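Local coordinates for N-terminal acetyltransferase-like protein (Chaetomium thermophilum, PDB 5NNP) that probably serves as the helical-repeat auxiliary subunit of an N-terminal acetyltransferase complex, at residues E69-D74 with I79-Y84; I86-R89 with D95-I98; F103-E108 with Q113-L118. All blocks are in the same frame, centred on the assembly; numbering follows the deposited sequence.

Overall arrangement
All three contacts lie toward the N-terminal end of the chain, in series, along one run of antiparallel helices. Contact 1 packs helix 60-73 on helix 78-90, contact 2 packs helix 78-90 on helix 94-107, and contact 3 packs helix 94-107 on helix 112-124, so neighbouring contacts share a helix. Contact 3 is the most buried; contacts 1 and 2 are partly buried. None has a hydrogen bond across it. A leucine branch meets two aromatic faces in contact 1, a methylene covers one tyrosine in contact 2, and aliphatic groups with a glutamine amide make up contact 3. W81 packs on F103 and L107, joining contacts 1 and 3.

Contact 1 (E69-D74 with I79-Y84); sequences EALTID and ICWHVY
L71 carries this contact by pushing its branched end up against the rings of W81 and Y84, side chains three residues apart on the facing helix. Two CH-pi contacts dominate. The CD2 methyl lies over one face of the Y84 ring, 3.6 Å from its centroid, and the same methyl is over one face of the W81 six-membered ring, 4.0 Å from that centroid; in both cases it sits displaced toward the rim. The second branch also works on the indole: L71 CD1 approaches W81 CH2 at 3.9 Å. The leucine crosses both aromatic side chains at about a right angle. Its CG stands between the backbone N and the carbonyl carbon (chi1 58°), the crowded position, and this sends both methyls toward the rings.

Plain apolar packing fills in beside them. L71 CB meets C80 CB at 3.9 Å, close to where the two backbones come nearest, and A70 CB lies 4.4 Å from C80 SG. C80 SG also rests 4.1 Å from both A70 O and D74 O, in van der Waals contact without a hydrogen bond.

Polar bonds come from outside the pairing: W81 NE1 is hydrogen-bonded to M75 O in the connecting turn, which helps to hold the indole in its rotation while L71 occupies one face. The W81 ring also meets F103 edge-to-face, and Y84 meets Y88 in the same way.

The axes of 69-73 and 79-84 come within 9.0 Å at 157°, nearly antiparallel, with a short turn between them. Helix 78-90 opens the predicted TPR repeat, and its packing against the helix that precedes it is the kind of antiparallel neighbour contact from which a TPR superhelix is stacked.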
ATOM      1  N   GLU A  69     -27.246   9.000 -29.814  1.00 46.17           N
ATOM      2  CA  GLU A  69     -28.146   9.165 -30.949  1.00 51.31           C
ATOM      3  C   GLU A  69     -27.927   8.069 -32.005  1.00 54.19           C
ATOM      4  O   GLU A  69     -28.874   7.626 -32.656  1.00 51.74           O
ATOM      5  CB  GLU A  69     -27.944  10.550 -31.581  1.00 56.73           C
ATOM      6  CG  GLU A  69     -28.948  10.887 -32.645  1.00 66.41           C
ATOM      7  CD  GLU A  69     -30.365  10.849 -32.111  1.00 78.34           C
ATOM      8  OE1 GLU A  69     -30.607  11.462 -31.048  1.00 77.12           O
ATOM      9  OE2 GLU A  69     -31.229  10.199 -32.743  1.00 84.10           O
ATOM     10  N   ALA A  70     -26.672   7.645 -32.163  1.00 40.96           N
ATOM     11  CA  ALA A  70     -26.296   6.730 -33.226  1.00 48.50           C
ATOM     12  C   ALA A  70     -26.841   5.354 -32.938  1.00 49.97           C
ATOM     13  O   ALA A  70     -27.394   4.692 -33.818  1.00 45.12           O
ATOM     14  CB  ALA A  70     -24.779   6.674 -33.390  1.00 48.94           C
ATOM     15  N   LEU A  71     -26.698   4.927 -31.692  1.00 51.08           N
ATOM     16  CA  LEU A  71     -27.151   3.598 -31.335  1.00 52.90           C
ATOM     17  C   LEU A  71     -28.681   3.573 -31.219  1.00 48.29           C
ATOM     18  O   LEU A  71     -29.283   2.508 -31.195  1.00 53.02           O
ATOM     19  CB  LEU A  71     -26.464   3.118 -30.052  1.00 47.82           C
ATOM     20  CG  LEU A  71     -26.606   3.923 -28.771  1.00 43.45           C
ATOM     21  CD1 LEU A  71     -27.970   3.653 -28.190  1.00 42.72           C
ATOM     22  CD2 LEU A  71     -25.494   3.540 -27.800  1.00 31.48           C
ATOM     23  N   THR A  72     -29.311   4.740 -31.184  1.00 38.64           N
ATOM     24  CA  THR A  72     -30.759   4.787 -31.305  1.00 49.17           C
ATOM     25  C   THR A  72     -31.158   4.420 -32.735  1.00 55.46           C
ATOM     26  O   THR A  72     -32.075   3.638 -32.965  1.00 56.79           O
ATOM     27  CB  THR A  72     -31.329   6.183 -30.960  1.00 56.28           C
ATOM     28  OG1 THR A  72     -31.098   6.474 -29.576  1.00 62.88           O
ATOM     29  CG2 THR A  72     -32.819   6.238 -31.237  1.00 45.06           C
ATOM     30  N   ILE A  73     -30.453   4.999 -33.694  1.00 54.40           N
ATOM     31  CA  ILE A  73     -30.759   4.793 -35.096  1.00 50.23           C
ATOM     32  C   ILE A  73     -30.526   3.353 -35.505  1.00 50.35           C
ATOM     33  O   ILE A  73     -31.337   2.766 -36.225  1.00 53.98           O
ATOM     34  CB  ILE A  73     -29.921   5.714 -35.978  1.00 49.82           C
ATOM     35  CG1 ILE A  73     -30.469   7.137 -35.869  1.00 49.04           C
ATOM     36  CG2 ILE A  73     -29.937   5.222 -37.413  1.00 47.55           C
ATOM     37  CD1 ILE A  73     -29.572   8.186 -36.427  1.00 49.54           C
ATOM     38  N   ASP A  74     -29.414   2.793 -35.043  1.00 45.23           N
ATOM     39  CA  ASP A  74     -29.038   1.429 -35.382  1.00 44.75           C
ATOM     40  C   ASP A  74     -28.715   0.646 -34.116  1.00 47.59           C
ATOM     41  O   ASP A  74     -27.545   0.518 -33.729  1.00 55.23           O
ATOM     42  CB  ASP A  74     -27.847   1.421 -36.340  1.00 44.05           C
ATOM     43  CG  ASP A  74     -27.621   0.064 -36.971  1.00 52.05           C
ATOM     44  OD1 ASP A  74     -28.241  -0.922 -36.508  1.00 54.21           O
ATOM     45  OD2 ASP A  74     -26.824  -0.019 -37.932  1.00 58.37           O
ATOM     46  N   ILE A  79     -20.758  -1.841 -33.746  1.00 45.32           N
ATOM     47  CA  ILE A  79     -19.885  -0.678 -33.755  1.00 42.76           C
ATOM     48  C   ILE A  79     -20.436   0.439 -32.873  1.00 42.48           C
ATOM     49  O   ILE A  79     -19.709   0.985 -32.038  1.00 39.56           O
ATOM     50  CB  ILE A  79     -19.672  -0.157 -35.179  1.00 42.68           C
ATOM     51  CG1 ILE A  79     -18.831  -1.164 -35.969  1.00 48.39           C
ATOM     52  CG2 ILE A  79     -19.009   1.207 -35.165  1.00 42.16           C
ATOM     53  CD1 ILE A  79     -18.891  -0.965 -37.494  1.00 46.34           C
ATOM     54  N   CYS A  80     -21.717   0.763 -33.037  1.00 37.73           N
ATOM     55  CA  CYS A  80     -22.320   1.809 -32.219  1.00 42.00           C
ATOM     56  C   CYS A  80     -22.193   1.497 -30.712  1.00 45.89           C
ATOM     57  O   CYS A  80     -21.848   2.370 -29.910  1.00 45.74           O
ATOM     58  CB  CYS A  80     -23.781   2.014 -32.607  1.00 36.57           C
ATOM     59  SG  CYS A  80     -24.036   2.461 -34.358  1.00 47.24           S
ATOM     60  N   TRP A  81     -22.437   0.247 -30.333  1.00 39.56           N
ATOM     61  CA  TRP A  81     -22.349  -0.127 -28.929  1.00 34.77           C
ATOM     62  C   TRP A  81     -20.893  -0.142 -28.439  1.00 43.15           C
ATOM     63  O   TRP A  81     -20.595   0.334 -27.342  1.00 39.58           O
ATOM     64  CB  TRP A  81     -23.034  -1.477 -28.699  1.00 29.75           C
ATOM     65  CG  TRP A  81     -24.539  -1.345 -28.775  1.00 31.94           C
ATOM     66  CD1 TRP A  81     -25.348  -1.709 -29.818  1.00 30.09           C
ATOM     67  CD2 TRP A  81     -25.401  -0.769 -27.784  1.00 30.45           C
ATOM     68  NE1 TRP A  81     -26.658  -1.407 -29.533  1.00 28.75           N
ATOM     69  CE2 TRP A  81     -26.722  -0.830 -28.292  1.00 31.06           C
ATOM     70  CE3 TRP A  81     -25.187  -0.208 -26.519  1.00 33.86           C
ATOM     71  CZ2 TRP A  81     -27.828  -0.353 -27.580  1.00 27.65           C
ATOM     72  CZ3 TRP A  81     -26.303   0.270 -25.800  1.00 39.57           C
ATOM     73  CH2 TRP A  81     -27.604   0.193 -26.343  1.00 36.14           C
ATOM     74  N   HIS A  82     -19.992  -0.662 -29.269  1.00 38.53           N
ATOM     75  CA  HIS A  82     -18.559  -0.648 -28.977  1.00 34.40           C
ATOM     76  C   HIS A  82     -18.053   0.779 -28.703  1.00 37.94           C
ATOM     77  O   HIS A  82     -17.384   1.017 -27.700  1.00 44.94           O
ATOM     78  CB  HIS A  82     -17.791  -1.284 -30.135  1.00 35.01           C
ATOM     79  CG  HIS A  82     -16.367  -1.615 -29.822  1.00 36.85           C
ATOM     80  ND1 HIS A  82     -15.464  -2.002 -30.794  1.00 51.18           N
ATOM     81  CD2 HIS A  82     -15.683  -1.621 -28.655  1.00 47.66           C
ATOM     82  CE1 HIS A  82     -14.289  -2.235 -30.236  1.00 50.95           C
ATOM     83  NE2 HIS A  82     -14.393  -2.012 -28.938  1.00 48.78           N
ATOM     84  N   VAL A  83     -18.393   1.717 -29.584  1.00 37.85           N
ATOM     85  CA  VAL A  83     -18.034   3.126 -29.426  1.00 43.26           C
ATOM     86  C   VAL A  83     -18.537   3.694 -28.095  1.00 45.95           C
ATOM     87  O   VAL A  83     -17.784   4.311 -27.329  1.00 39.27           O
ATOM     88  CB  VAL A  83     -18.606   3.989 -30.586  1.00 39.88           C
ATOM     89  CG1 VAL A  83     -18.483   5.459 -30.271  1.00 39.57           C
ATOM     90  CG2 VAL A  83     -17.898   3.674 -31.884  1.00 40.30           C
ATOM     91  N   TYR A  84     -19.824   3.484 -27.844  1.00 46.89           N
ATOM     92  CA  TYR A  84     -20.469   3.917 -26.613  1.00 45.92           C
ATOM     93  C   TYR A  84     -19.657   3.455 -25.388  1.00 39.92           C
ATOM     94  O   TYR A  84     -19.430   4.216 -24.451  1.00 35.23           O
ATOM     95  CB  TYR A  84     -21.900   3.370 -26.579  1.00 45.31           C
ATOM     96  CG  TYR A  84     -22.888   4.116 -25.697  1.00 45.65           C
ATOM     97  CD1 TYR A  84     -23.001   5.502 -25.754  1.00 46.93           C
ATOM     98  CD2 TYR A  84     -23.755   3.422 -24.846  1.00 33.99           C
ATOM     99  CE1 TYR A  84     -23.925   6.184 -24.957  1.00 44.47           C
ATOM    100  CE2 TYR A  84     -24.671   4.094 -24.042  1.00 30.97           C
ATOM    101  CZ  TYR A  84     -24.750   5.469 -24.103  1.00 38.97           C
ATOM    102  OH  TYR A  84     -25.665   6.129 -23.323  1.00 44.71           O
TER

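Contact 2 (I86-R89 with D95-I98); sequences ILYR and DEAI
Y88 and A97 bring the two helices close together, their CA atoms only 5.1 Å apart on either side of the short connection between helix 78-90 and helix 94-107. The phenol ring of Y88 does most of the touching. E96 lays its CB methylene squarely over the centre of one ring face, 3.4 Å from the centroid and 2° off the ring normal, a CH-pi contact. From there the glutamate chain, its CG beside the backbone N, bends at chi2 (-70°) and passes along the ring toward the hydroxyl; the carboxylate plane ends up 83° from the ring plane. E96 OE1 comes to 3.9 Å from Y88 OH, a neighbour without being a hydrogen-bond partner.

At the root of the tyrosine, Y88 CB packs on A97 CB at 3.9 Å. That same alanine methyl meets the R89 backbone N at 3.8 Å and the R89 CB at 4.1 Å. Beyond CB the arginine departs: the chain folds at chi3 and carries its guanidinium to a long, weak ion pair with D117. Y88 also meets the ring of F64 on helix 60-73.

An aromatic late in the first helix facing a small alanine in the second is a familiar TPR pairing. With no hydrogen bond across, the join depends on fit: an alanine small enough to admit the neighbouring backbone and a methylene seated on a ring, while the R89 guanidinium heads away, toward D117.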
ATOM      1  N   ILE A  86     -16.371   2.498 -25.383  1.00 47.44           N
ATOM      2  CA  ILE A  86     -15.079   3.167 -25.438  1.00 42.36           C
ATOM      3  C   ILE A  86     -15.124   4.559 -24.806  1.00 43.48           C
ATOM      4  O   ILE A  86     -14.255   4.910 -24.017  1.00 41.05           O
ATOM      5  CB  ILE A  86     -14.583   3.266 -26.893  1.00 48.74           C
ATOM      6  CG1 ILE A  86     -14.290   1.865 -27.435  1.00 44.73           C
ATOM      7  CG2 ILE A  86     -13.333   4.135 -26.989  1.00 43.97           C
ATOM      8  CD1 ILE A  86     -13.985   1.842 -28.915  1.00 42.14           C
ATOM      9  N   LEU A  87     -16.148   5.338 -25.139  1.00 44.43           N
ATOM     10  CA  LEU A  87     -16.346   6.642 -24.520  1.00 42.10           C
ATOM     11  C   LEU A  87     -16.436   6.520 -22.996  1.00 43.04           C
ATOM     12  O   LEU A  87     -15.673   7.156 -22.263  1.00 41.47           O
ATOM     13  CB  LEU A  87     -17.601   7.309 -25.082  1.00 46.09           C
ATOM     14  CG  LEU A  87     -17.608   7.508 -26.602  1.00 47.78           C
ATOM     15  CD1 LEU A  87     -18.878   8.201 -27.081  1.00 42.75           C
ATOM     16  CD2 LEU A  87     -16.385   8.285 -27.028  1.00 53.80           C
ATOM     17  N   TYR A  88     -17.363   5.685 -22.535  1.00 39.35           N
ATOM     18  CA  TYR A  88     -17.542   5.402 -21.113  1.00 36.19           C
ATOM     19  C   TYR A  88     -16.263   4.970 -20.429  1.00 36.57           C
ATOM     20  O   TYR A  88     -15.913   5.486 -19.376  1.00 38.05           O
ATOM     21  CB  TYR A  88     -18.586   4.314 -20.914  1.00 37.28           C
ATOM     22  CG  TYR A  88     -19.998   4.822 -20.834  1.00 38.21           C
ATOM     23  CD1 TYR A  88     -20.312   5.914 -20.044  1.00 37.79           C
ATOM     24  CD2 TYR A  88     -21.016   4.216 -21.551  1.00 29.87           C
ATOM     25  CE1 TYR A  88     -21.606   6.388 -19.961  1.00 36.72           C
ATOM     26  CE2 TYR A  88     -22.300   4.679 -21.479  1.00 29.78           C
ATOM     27  CZ  TYR A  88     -22.599   5.765 -20.681  1.00 45.61           C
ATOM     28  OH  TYR A  88     -23.896   6.238 -20.603  1.00 53.30           O
ATOM     29  N   ARG A  89     -15.570   4.007 -21.019  1.00 36.58           N
ATOM     30  CA  ARG A  89     -14.318   3.542 -20.446  1.00 38.10           C
ATOM     31  C   ARG A  89     -13.309   4.677 -20.368  1.00 41.84           C
ATOM     32  O   ARG A  89     -12.529   4.752 -19.428  1.00 54.25           O
ATOM     33  CB  ARG A  89     -13.744   2.387 -21.253  1.00 38.03           C
ATOM     34  CG  ARG A  89     -12.481   1.858 -20.666  1.00 40.26           C
ATOM     35  CD  ARG A  89     -11.950   0.720 -21.474  1.00 47.19           C
ATOM     36  NE  ARG A  89     -11.396   1.165 -22.740  1.00 53.83           N
ATOM     37  CZ  ARG A  89     -10.792   0.358 -23.603  1.00 60.19           C
ATOM     38  NH1 ARG A  89     -10.677  -0.930 -23.322  1.00 60.50           N
ATOM     39  NH2 ARG A  89     -10.303   0.835 -24.742  1.00 65.71           N
ATOM     40  N   ASP A  95     -18.624   0.920 -15.320  1.00 44.54           N
ATOM     41  CA  ASP A  95     -19.797   0.098 -15.157  1.00 48.04           C
ATOM     42  C   ASP A  95     -20.696   0.240 -16.363  1.00 44.75           C
ATOM     43  O   ASP A  95     -21.239  -0.746 -16.861  1.00 48.31           O
ATOM     44  CB  ASP A  95     -20.540   0.447 -13.877  1.00 62.43           C
ATOM     45  CG  ASP A  95     -21.014  -0.781 -13.146  1.00 75.24           C
ATOM     46  OD1 ASP A  95     -20.183  -1.392 -12.430  1.00 77.20           O
ATOM     47  OD2 ASP A  95     -22.201  -1.150 -13.315  1.00 81.99           O
ATOM     48  N   GLU A  96     -20.844   1.466 -16.847  1.00 45.46           N
ATOM     49  CA  GLU A  96     -21.652   1.697 -18.032  1.00 42.94           C
ATOM     50  C   GLU A  96     -20.909   1.164 -19.248  1.00 44.01           C
ATOM     51  O   GLU A  96     -21.521   0.766 -20.234  1.00 55.83           O
ATOM     52  CB  GLU A  96     -21.989   3.180 -18.183  1.00 40.70           C
ATOM     53  CG  GLU A  96     -22.917   3.687 -17.094  1.00 44.53           C
ATOM     54  CD  GLU A  96     -24.329   3.131 -17.212  1.00 56.74           C
ATOM     55  OE1 GLU A  96     -24.990   3.373 -18.258  1.00 59.19           O
ATOM     56  OE2 GLU A  96     -24.776   2.455 -16.256  1.00 58.64           O
ATOM     57  N   ALA A  97     -19.585   1.133 -19.164  1.00 36.23           N
ATOM     58  CA  ALA A  97     -18.782   0.539 -20.224  1.00 33.52           C
ATOM     59  C   ALA A  97     -19.101  -0.950 -20.367  1.00 40.63           C
ATOM     60  O   ALA A  97     -19.281  -1.456 -21.493  1.00 39.17           O
ATOM     61  CB  ALA A  97     -17.310   0.744 -19.951  1.00 27.70           C
ATOM     62  N   ILE A  98     -19.184  -1.642 -19.226  1.00 32.30           N
ATOM     63  CA  ILE A  98     -19.430  -3.081 -19.234  1.00 27.97           C
ATOM     64  C   ILE A  98     -20.752  -3.413 -19.943  1.00 30.86           C
ATOM     65  O   ILE A  98     -20.798  -4.303 -20.783  1.00 28.89           O
ATOM     66  CB  ILE A  98     -19.426  -3.666 -17.807  1.00 26.13           C
ATOM     67  CG1 ILE A  98     -17.991  -3.786 -17.289  1.00 33.09           C
ATOM     68  CG2 ILE A  98     -20.058  -5.046 -17.791  1.00 26.14           C
ATOM     69  CD1 ILE A  98     -17.865  -4.127 -15.806  1.00 25.93           C
TER

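Contact 3 (F103-E108 with Q113-L118); sequences FALKLE and QIQRDL
L105 reaches across to I114, Q115 and L118 with both branches of its side chain. Its CG stands opposite the backbone N (chi1 -167°), which extends the isobutyl group toward helix 112-124. CD2 then settles against the end of the Q115 amide, 3.4 Å from Q115 OE1. The same L105 CD2 methyl reaches L118 CD2 at 4.2 Å. CD1 takes another path, lying 3.9 Å from Q115 N and equally near I114 CG2.

I114 and L105 slide past each other in opposite directions, so that I114 CG2 packs on L105 CB at 3.7 Å. The other arm of the isoleucine carries CD1 to A104 CB at 4.0 Å. Q115 leaves its helix extended and then bends at chi2 (65°), crossing L105 at a slant; its NE2 makes a weak hydrogen bond to S134 OG on the following helix 128-141. Replacing L105 by an alanine would probably open a gap beside L118 and leave the Q115 amide without the methyl it lies against.

The axes of 103-107 and 113-118 approach to 9.4 Å and run nearly antiparallel. Here the second helix of the predicted TPR repeat 78-111 packs on the helix that follows it, a largely aliphatic interface of the sort that continues a TPR solenoid from one helical hairpin to the next.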
ATOM      1  N   PHE A 103     -23.141  -6.010 -24.825  1.00 43.68           N
ATOM      2  CA  PHE A 103     -24.145  -6.076 -25.877  1.00 43.55           C
ATOM      3  C   PHE A 103     -23.474  -6.103 -27.256  1.00 44.23           C
ATOM      4  O   PHE A 103     -23.879  -6.864 -28.156  1.00 35.08           O
ATOM      5  CB  PHE A 103     -25.118  -4.904 -25.763  1.00 31.46           C
ATOM      6  CG  PHE A 103     -26.404  -5.112 -26.512  1.00 32.08           C
ATOM      7  CD1 PHE A 103     -27.284  -6.123 -26.140  1.00 33.62           C
ATOM      8  CD2 PHE A 103     -26.737  -4.298 -27.580  1.00 32.19           C
ATOM      9  CE1 PHE A 103     -28.489  -6.327 -26.814  1.00 32.87           C
ATOM     10  CE2 PHE A 103     -27.926  -4.488 -28.269  1.00 37.10           C
ATOM     11  CZ  PHE A 103     -28.812  -5.508 -27.888  1.00 38.93           C
ATOM     12  N   ALA A 104     -22.438  -5.285 -27.413  1.00 39.00           N
ATOM     13  CA  ALA A 104     -21.623  -5.338 -28.622  1.00 38.73           C
ATOM     14  C   ALA A 104     -21.145  -6.777 -28.878  1.00 38.15           C
ATOM     15  O   ALA A 104     -21.266  -7.300 -29.995  1.00 39.65           O
ATOM     16  CB  ALA A 104     -20.448  -4.382 -28.515  1.00 34.62           C
ATOM     17  N   LEU A 105     -20.633  -7.432 -27.842  1.00 33.15           N
ATOM     18  CA  LEU A 105     -20.193  -8.815 -27.998  1.00 36.04           C
ATOM     19  C   LEU A 105     -21.350  -9.791 -28.327  1.00 40.35           C
ATOM     20  O   LEU A 105     -21.129 -10.793 -29.006  1.00 37.69           O
ATOM     21  CB  LEU A 105     -19.454  -9.282 -26.738  1.00 40.86           C
ATOM     22  CG  LEU A 105     -18.669 -10.597 -26.846  1.00 40.72           C
ATOM     23  CD1 LEU A 105     -17.536 -10.464 -27.839  1.00 40.79           C
ATOM     24  CD2 LEU A 105     -18.120 -11.061 -25.504  1.00 40.81           C
ATOM     25  N   LYS A 106     -22.569  -9.518 -27.857  1.00 28.43           N
ATOM     26  CA  LYS A 106     -23.696 -10.381 -28.219  1.00 39.34           C
ATOM     27  C   LYS A 106     -24.076 -10.160 -29.685  1.00 50.04           C
ATOM     28  O   LYS A 106     -24.673 -11.033 -30.320  1.00 47.00           O
ATOM     29  CB  LYS A 106     -24.918 -10.140 -27.319  1.00 32.07           C
ATOM     30  CG  LYS A 106     -24.722 -10.584 -25.898  1.00 37.70           C
ATOM     31  CD  LYS A 106     -25.979 -10.469 -25.063  1.00 36.56           C
ATOM     32  CE  LYS A 106     -25.662 -10.745 -23.594  1.00 46.52           C
ATOM     33  NZ  LYS A 106     -26.868 -10.632 -22.705  1.00 53.33           N
ATOM     34  N   LEU A 107     -23.736  -8.984 -30.208  1.00 52.63           N
ATOM     35  CA  LEU A 107     -23.991  -8.665 -31.609  1.00 47.72           C
ATOM     36  C   LEU A 107     -22.883  -9.191 -32.508  1.00 44.08           C
ATOM     37  O   LEU A 107     -23.148  -9.635 -33.615  1.00 54.19           O
ATOM     38  CB  LEU A 107     -24.150  -7.154 -31.793  1.00 40.05           C
ATOM     39  CG  LEU A 107     -25.431  -6.619 -31.162  1.00 34.72           C
ATOM     40  CD1 LEU A 107     -25.497  -5.092 -31.148  1.00 32.27           C
ATOM     41  CD2 LEU A 107     -26.594  -7.215 -31.908  1.00 32.85           C
ATOM     42  N   GLU A 108     -21.644  -9.148 -32.025  1.00 39.64           N
ATOM     43  CA  GLU A 108     -20.493  -9.608 -32.800  1.00 34.03           C
ATOM     44  C   GLU A 108     -19.572 -10.540 -32.004  1.00 40.10           C
ATOM     45  O   GLU A 108     -18.430 -10.173 -31.711  1.00 41.17           O
ATOM     46  CB  GLU A 108     -19.698  -8.405 -33.285  1.00 34.96           C
ATOM     47  CG  GLU A 108     -18.588  -8.728 -34.257  1.00 41.53           C
ATOM     48  CD  GLU A 108     -19.120  -9.062 -35.632  1.00 52.94           C
ATOM     49  OE1 GLU A 108     -18.297  -9.302 -36.530  1.00 58.69           O
ATOM     50  OE2 GLU A 108     -20.360  -9.075 -35.824  1.00 61.75           O
ATOM     51  N   GLN A 113     -11.323  -8.457 -29.740  1.00 42.36           N
ATOM     52  CA  GLN A 113     -10.994  -7.210 -29.066  1.00 38.02           C
ATOM     53  C   GLN A 113     -12.068  -6.840 -28.043  1.00 46.45           C
ATOM     54  O   GLN A 113     -11.772  -6.413 -26.917  1.00 43.22           O
ATOM     55  CB  GLN A 113     -10.829  -6.073 -30.065  1.00 39.31           C
ATOM     56  CG  GLN A 113     -10.570  -4.725 -29.403  1.00 44.50           C
ATOM     57  CD  GLN A 113     -10.678  -3.557 -30.369  1.00 57.85           C
ATOM     58  OE1 GLN A 113     -11.325  -3.651 -31.420  1.00 66.67           O
ATOM     59  NE2 GLN A 113     -10.032  -2.447 -30.023  1.00 59.04           N
ATOM     60  N   ILE A 114     -13.320  -6.992 -28.455  1.00 40.30           N
ATOM     61  CA  ILE A 114     -14.421  -6.643 -27.586  1.00 37.66           C
ATOM     62  C   ILE A 114     -14.440  -7.557 -26.363  1.00 38.78           C
ATOM     63  O   ILE A 114     -14.632  -7.085 -25.236  1.00 39.00           O
ATOM     64  CB  ILE A 114     -15.760  -6.693 -28.347  1.00 34.13           C
ATOM     65  CG1 ILE A 114     -15.804  -5.538 -29.358  1.00 35.71           C
ATOM     66  CG2 ILE A 114     -16.935  -6.619 -27.386  1.00 30.58           C
ATOM     67  CD1 ILE A 114     -17.035  -5.509 -30.246  1.00 37.37           C
ATOM     68  N   GLN A 115     -14.210  -8.850 -26.573  1.00 32.60           N
ATOM     69  CA  GLN A 115     -14.212  -9.818 -25.473  1.00 30.55           C
ATOM     70  C   GLN A 115     -13.045  -9.569 -24.544  1.00 34.76           C
ATOM     71  O   GLN A 115     -13.166  -9.713 -23.328  1.00 35.30           O
ATOM     72  CB  GLN A 115     -14.157 -11.260 -25.999  1.00 29.52           C
ATOM     73  CG  GLN A 115     -13.955 -12.331 -24.916  1.00 24.72           C
ATOM     74  CD  GLN A 115     -15.139 -12.430 -23.940  1.00 31.28           C
ATOM     75  OE1 GLN A 115     -15.990 -13.294 -24.080  1.00 36.08           O
ATOM     76  NE2 GLN A 115     -15.189 -11.534 -22.954  1.00 31.00           N
ATOM     77  N   ARG A 116     -11.909  -9.199 -25.126  1.00 43.82           N
ATOM     78  CA  ARG A 116     -10.694  -8.931 -24.361  1.00 42.25           C
ATOM     79  C   ARG A 116     -10.896  -7.760 -23.406  1.00 38.58           C
ATOM     80  O   ARG A 116     -10.560  -7.848 -22.227  1.00 44.49           O
ATOM     81  CB  ARG A 116      -9.527  -8.656 -25.307  1.00 45.18           C
ATOM     82  CG  ARG A 116      -8.188  -8.473 -24.643  1.00 52.62           C
ATOM     83  CD  ARG A 116      -7.073  -8.459 -25.687  1.00 62.34           C
ATOM     84  NE  ARG A 116      -7.393  -7.637 -26.857  1.00 73.74           N
ATOM     85  CZ  ARG A 116      -7.054  -6.353 -26.990  1.00 80.31           C
ATOM     86  NH1 ARG A 116      -6.381  -5.742 -26.019  1.00 88.00           N
ATOM     87  NH2 ARG A 116      -7.384  -5.678 -28.090  1.00 73.10           N
ATOM     88  N   ASP A 117     -11.483  -6.683 -23.919  1.00 29.80           N
ATOM     89  CA  ASP A 117     -11.603  -5.441 -23.179  1.00 33.51           C
ATOM     90  C   ASP A 117     -12.688  -5.512 -22.131  1.00 39.26           C
ATOM     91  O   ASP A 117     -12.536  -4.966 -21.037  1.00 43.10           O
ATOM     92  CB  ASP A 117     -11.840  -4.294 -24.142  1.00 43.60           C
ATOM     93  CG  ASP A 117     -10.605  -3.984 -24.974  1.00 51.15           C
ATOM     94  OD1 ASP A 117      -9.481  -4.196 -24.472  1.00 52.41           O
ATOM     95  OD2 ASP A 117     -10.748  -3.540 -26.129  1.00 51.51           O
ATOM     96  N   LEU A 118     -13.760  -6.226 -22.448  1.00 37.64           N
ATOM     97  CA  LEU A 118     -14.842  -6.456 -21.499  1.00 36.03           C
ATOM     98  C   LEU A 118     -14.376  -7.265 -20.287  1.00 37.43           C
ATOM     99  O   LEU A 118     -14.717  -6.968 -19.148  1.00 40.76           O
ATOM    100  CB  LEU A 118     -15.997  -7.183 -22.193  1.00 27.48           C
ATOM    101  CG  LEU A 118     -17.070  -7.762 -21.286  1.00 30.60           C
ATOM    102  CD1 LEU A 118     -17.903  -6.645 -20.678  1.00 27.08           C
ATOM    103  CD2 LEU A 118     -17.937  -8.738 -22.062  1.00 32.84           C
TER